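Local coordinates for protein aminoacyl-tRNA synthetase (Cryptosporidium parvum, PDB 5F9Z) that probably attaches proline to its cognate tRNA in an ATP-dependent reaction, as a class II prolyl-tRNA synthetase, and binds the inhibitor halofuginone, at residues W59-I62 with Q63-D67; L408-K411 with A412-Q416. One frame throughout, in Å; residues are numbered along the deposited sequence.

Interaction 1. Residues W59-I62 with Q63-D67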
loop_
_atom_site.group_PDB
_atom_site.type_symbol
_atom_site.label_atom_id
_atom_site.label_comp_id
_atom_site.label_asym_id
_atom_site.label_seq_id
_atom_site.Cartn_x
_atom_site.Cartn_y
_atom_site.Cartn_z
ATOM N N TRP A 59 2.480 9.438 0.802
ATOM C CA TRP A 59 3.712 8.665 0.915
ATOM C C TRP A 59 4.602 9.209 2.025
ATOM O O TRP A 59 5.240 8.435 2.750
ATOM C CB TRP A 59 4.463 8.656 -0.415
ATOM C CG TRP A 59 5.743 7.887 -0.343
ATOM C CD1 TRP A 59 7.009 8.393 -0.407
ATOM C CD2 TRP A 59 5.883 6.473 -0.163
ATOM N NE1 TRP A 59 7.929 7.378 -0.292
ATOM C CE2 TRP A 59 7.263 6.190 -0.140
ATOM C CE3 TRP A 59 4.975 5.419 -0.026
ATOM C CZ2 TRP A 59 7.756 4.895 0.013
ATOM C CZ3 TRP A 59 5.466 4.136 0.128
ATOM C CH2 TRP A 59 6.844 3.885 0.146
ATOM N N GLU A 60 4.659 10.536 2.171
ATOM C CA GLU A 60 5.413 11.124 3.273
ATOM C C GLU A 60 4.836 10.706 4.618
ATOM O O GLU A 60 5.578 10.517 5.588
ATOM C CB GLU A 60 5.430 12.647 3.148
ATOM C CG GLU A 60 6.298 13.164 2.020
ATOM C CD GLU A 60 6.348 14.678 1.970
ATOM O OE1 GLU A 60 5.284 15.318 2.116
ATOM O OE2 GLU A 60 7.455 15.230 1.798
ATOM N N THR A 61 3.512 10.560 4.695
ATOM C CA THR A 61 2.890 10.076 5.923
ATOM C C THR A 61 3.209 8.603 6.146
ATOM O O THR A 61 3.556 8.195 7.261
ATOM C CB THR A 61 1.378 10.300 5.871
ATOM O OG1 THR A 61 1.110 11.682 5.607
ATOM C CG2 THR A 61 0.735 9.908 7.192
ATOM N N ILE A 62 3.095 7.790 5.093
ATOM C CA ILE A 62 3.495 6.388 5.183
ATOM C C ILE A 62 4.961 6.281 5.577
ATOM O O ILE A 62 5.335 5.463 6.426
ATOM C CB ILE A 62 3.215 5.664 3.852
ATOM C CG1 ILE A 62 1.710 5.554 3.601
ATOM C CG2 ILE A 62 3.863 4.286 3.844
ATOM C CD1 ILE A 62 1.362 4.968 2.249
ATOM N N GLN A 63 5.811 7.115 4.973
ATOM C CA GLN A 63 7.231 7.091 5.308
ATOM C C GLN A 63 7.470 7.528 6.747
ATOM O O GLN A 63 8.256 6.904 7.466
ATOM C CB GLN A 63 8.013 7.978 4.339
ATOM C CG GLN A 63 9.495 8.080 4.651
ATOM C CD GLN A 63 10.269 8.816 3.576
ATOM O OE1 GLN A 63 9.731 9.131 2.513
ATOM N NE2 GLN A 63 11.540 9.096 3.848
ATOM N N SER A 64 6.792 8.591 7.188
ATOM C CA SER A 64 6.993 9.087 8.546
ATOM C C SER A 64 6.555 8.064 9.586
ATOM O O SER A 64 7.255 7.839 10.581
ATOM C CB SER A 64 6.237 10.401 8.741
ATOM O OG SER A 64 6.205 10.770 10.107
ATOM N N VAL A 65 5.398 7.433 9.375
ATOM C CA VAL A 65 4.875 6.496 10.363
ATOM C C VAL A 65 5.716 5.227 10.399
ATOM O O VAL A 65 6.048 4.717 11.476
ATOM C CB VAL A 65 3.394 6.190 10.076
ATOM C CG1 VAL A 65 2.899 5.057 10.962
ATOM C CG2 VAL A 65 2.548 7.441 10.283
ATOM N N PHE A 66 6.084 4.700 9.229
ATOM C CA PHE A 66 6.837 3.450 9.198
ATOM C C PHE A 66 8.268 3.650 9.682
ATOM O O PHE A 66 8.836 2.764 10.330
ATOM C CB PHE A 66 6.826 2.859 7.792
ATOM C CG PHE A 66 7.517 1.532 7.695
ATOM C CD1 PHE A 66 6.890 0.378 8.138
ATOM C CD2 PHE A 66 8.795 1.435 7.170
ATOM C CE1 PHE A 66 7.523 -0.846 8.058
ATOM C CE2 PHE A 66 9.432 0.214 7.084
ATOM C CZ PHE A 66 8.795 -0.929 7.528
ATOM N N ASP A 67 8.868 4.803 9.371
ATOM C CA ASP A 67 10.232 5.068 9.818
ATOM C C ASP A 67 10.316 5.093 11.339
ATOM O O ASP A 67 11.285 4.595 11.923
ATOM C CB ASP A 67 10.731 6.389 9.229
ATOM C CG ASP A 67 12.222 6.582 9.404
ATOM O OD1 ASP A 67 12.989 6.085 8.554
ATOM O OD2 ASP A 67 12.628 7.237 10.386
#
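The indole of W59 and the amide of Q63 meet one helical turn apart. Their planes stand 60° apart, so the two groups do not stack. Q63 OE1 approaches the ring obliquely and lies 3.8 Å from W59 NE1. Beyond the two segments, the indole packs on L170, L275 and T277. The F66 ring turns from W59-I62 to Y195, nearly parallel to it. F66 also touches W273, Q172 and I198. Q63 reaches W59 because its CG is anti to the backbone N (chi1 177°) and its chain runs extended.

Four i to i+4 backbone hydrogen bonds carry the turn. The shortest joins Q63 N to W59 O at 2.6 Å. The next, from S64 N to E60 O, is 2.8 Å long. V65 N bonds T61 O, and F66 N bonds I62 O. V65 CG2 also rests 3.3 Å from T61 O. T61 OG1 bonds the carbonyl of F57, one turn earlier in helix 53-71.

The helix is amphipathic here. W59, I62 and F66 are buried against strand 265-276, with I62 and F66 also on helix 181-202, while E60 and S64 face solvent. Backbone bonds hold the turns together, while the apolar side chains pack outward on the rest of the fold. The Q63 amide adds a polar group beside the indole without a hydrogen bond to it.

Interaction 2. Residues L408-K411 with A412-Q416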
loop_
_atom_site.group_PDB
_atom_site.type_symbol
_atom_site.label_atom_id
_atom_site.label_comp_id
_atom_site.label_asym_id
_atom_site.label_seq_id
_atom_site.Cartn_x
_atom_site.Cartn_y
_atom_site.Cartn_z
ATOM N N LEU A 408 -14.116 3.160 7.431
ATOM C CA LEU A 408 -13.475 2.760 6.181
ATOM C C LEU A 408 -12.887 1.359 6.291
ATOM O O LEU A 408 -13.067 0.525 5.395
ATOM C CB LEU A 408 -12.388 3.765 5.797
ATOM C CG LEU A 408 -12.826 5.140 5.297
ATOM C CD1 LEU A 408 -11.616 5.925 4.820
ATOM C CD2 LEU A 408 -13.856 5.007 4.188
ATOM N N LEU A 409 -12.175 1.083 7.385
ATOM C CA LEU A 409 -11.565 -0.231 7.551
ATOM C C LEU A 409 -12.623 -1.315 7.719
ATOM O O LEU A 409 -12.481 -2.416 7.175
ATOM C CB LEU A 409 -10.610 -0.221 8.745
ATOM C CG LEU A 409 -9.922 -1.551 9.062
ATOM C CD1 LEU A 409 -9.144 -2.055 7.857
ATOM C CD2 LEU A 409 -9.011 -1.409 10.272
ATOM N N PHE A 410 -13.693 -1.020 8.463
ATOM C CA PHE A 410 -14.736 -2.016 8.685
ATOM C C PHE A 410 -15.478 -2.342 7.393
ATOM O O PHE A 410 -15.729 -3.516 7.096
ATOM C CB PHE A 410 -15.711 -1.525 9.757
ATOM C CG PHE A 410 -16.714 -2.560 10.185
ATOM C CD1 PHE A 410 -17.938 -2.667 9.544
ATOM C CD2 PHE A 410 -16.432 -3.426 11.228
ATOM C CE1 PHE A 410 -18.860 -3.618 9.935
ATOM C CE2 PHE A 410 -17.351 -4.379 11.624
ATOM C CZ PHE A 410 -18.566 -4.475 10.976
ATOM N N LYS A 411 -15.843 -1.318 6.617
ATOM C CA LYS A 411 -16.554 -1.563 5.365
ATOM C C LYS A 411 -15.650 -2.234 4.339
ATOM O O LYS A 411 -16.098 -3.108 3.587
ATOM C CB LYS A 411 -17.115 -0.255 4.811
ATOM C CG LYS A 411 -18.253 0.330 5.630
ATOM C CD LYS A 411 -18.791 1.600 4.990
ATOM C CE LYS A 411 -19.299 1.332 3.583
ATOM N NZ LYS A 411 -19.794 2.574 2.931
ATOM N N ALA A 412 -14.377 -1.837 4.288
ATOM C CA ALA A 412 -13.437 -2.505 3.397
ATOM C C ALA A 412 -13.191 -3.946 3.824
ATOM O O ALA A 412 -12.903 -4.802 2.979
ATOM C CB ALA A 412 -12.121 -1.734 3.350
ATOM N N LYS A 413 -13.302 -4.231 5.123
ATOM C CA LYS A 413 -13.072 -5.585 5.612
ATOM C C LYS A 413 -14.191 -6.524 5.178
ATOM O O LYS A 413 -13.931 -7.630 4.691
ATOM C CB LYS A 413 -12.939 -5.574 7.135
ATOM C CG LYS A 413 -11.736 -6.326 7.664
ATOM C CD LYS A 413 -10.851 -5.422 8.509
ATOM C CE LYS A 413 -9.729 -6.214 9.158
ATOM N NZ LYS A 413 -9.025 -7.075 8.168
ATOM N N GLN A 414 -15.447 -6.103 5.348
ATOM C CA GLN A 414 -16.560 -6.958 4.952
ATOM C C GLN A 414 -16.663 -7.105 3.440
ATOM O O GLN A 414 -17.270 -8.071 2.965
ATOM C CB GLN A 414 -17.877 -6.433 5.536
ATOM C CG GLN A 414 -18.235 -5.008 5.158
ATOM C CD GLN A 414 -19.442 -4.497 5.927
ATOM O OE1 GLN A 414 -20.075 -5.238 6.677
ATOM N NE2 GLN A 414 -19.764 -3.222 5.745
ATOM N N ARG A 415 -16.082 -6.180 2.673
ATOM C CA ARG A 415 -15.967 -6.389 1.234
ATOM C C ARG A 415 -14.884 -7.405 0.899
ATOM O O ARG A 415 -15.012 -8.138 -0.089
ATOM C CB ARG A 415 -15.688 -5.063 0.519
ATOM C CG ARG A 415 -16.940 -4.368 0.009
ATOM C CD ARG A 415 -16.618 -3.160 -0.863
ATOM N NE ARG A 415 -16.187 -2.004 -0.080
ATOM C CZ ARG A 415 -14.937 -1.553 -0.033
ATOM N NH1 ARG A 415 -13.983 -2.155 -0.731
ATOM N NH2 ARG A 415 -14.643 -0.492 0.708
ATOM N N GLN A 416 -13.818 -7.467 1.701
ATOM C CA GLN A 416 -12.777 -8.462 1.472
ATOM C C GLN A 416 -13.212 -9.846 1.939
ATOM O O GLN A 416 -12.891 -10.850 1.292
ATOM C CB GLN A 416 -11.484 -8.044 2.175
ATOM C CG GLN A 416 -10.378 -9.088 2.111
ATOM C CD GLN A 416 -9.045 -8.560 2.601
ATOM O OE1 GLN A 416 -8.560 -8.954 3.661
ATOM N NE2 GLN A 416 -8.441 -7.667 1.825
#
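The L409 and K413 side chains run alongside each other on one flank of helix 393-417. L409 CD1 meets K413 CD at 3.8 Å. The leucine CG is anti to the backbone N (chi1 178°), which sends its branch along the lysine chain. K413 is bent at chi2 and chi4. Its CB sits 3.2 Å from L409 O. K413 NZ makes a long, weak ion pair with E200.

Q414 is placed differently. Its CG stands between its own backbone N and carbonyl carbon (chi1 57°). This brings Q414 CG to 3.3 Å from K411 O. The extended remainder carries the amide back over F410 and K411. OE1 of Q414 is 3.8 Å from CE1 of F410, and the ring and amide planes are 65° apart. Q414 NE2 lies 3.6 Å from K411 CA.

The R415 chain runs back along the helix, and a bend at chi3 turns the guanidinium in beside A412. K411 O and A412 CA lie over a face of this group. R415 NH2 makes a weak hydrogen bond to the carbonyl of T286.

A412, K413, Q414 and R415 each give an i to i+4 backbone bond. The one from K413 N to L409 O is 2.9 Å long. K413 N also makes a weak i to i+3 bond to F410 O.

L408 and A412 pack on H287, and A412 also touches T286, both in helix 278-287. Between neighbouring turns, the aliphatic parts of K413, Q414 and R415 make many of the side-chain contacts. The charged ends of K411 and R415 stay apart, with K411 NZ 6.4 Å from R415 NH2. Their like charges probably disfavour a closer approach.

How the interactions relate
Both contacts are local, between successive turns of one helix, so neither closes a long loop. Following the chain, interaction 1 comes first, within helix 53-71. Interaction 2 opens much later, within helix 393-417. They are in series and neither nest nor cross. Their centres are 23 Å apart, and their nearest atoms are about 13 Å apart. Helix 181-202 and the loop after it lie near both: interaction 1 packs on I198, L202 and L203, and interaction 2 on A204 and P206. Interaction 1 joins its helix to strands 168-178 and 265-276. Interaction 2 joins its helix to helix 278-287, which directly follows strand 265-276.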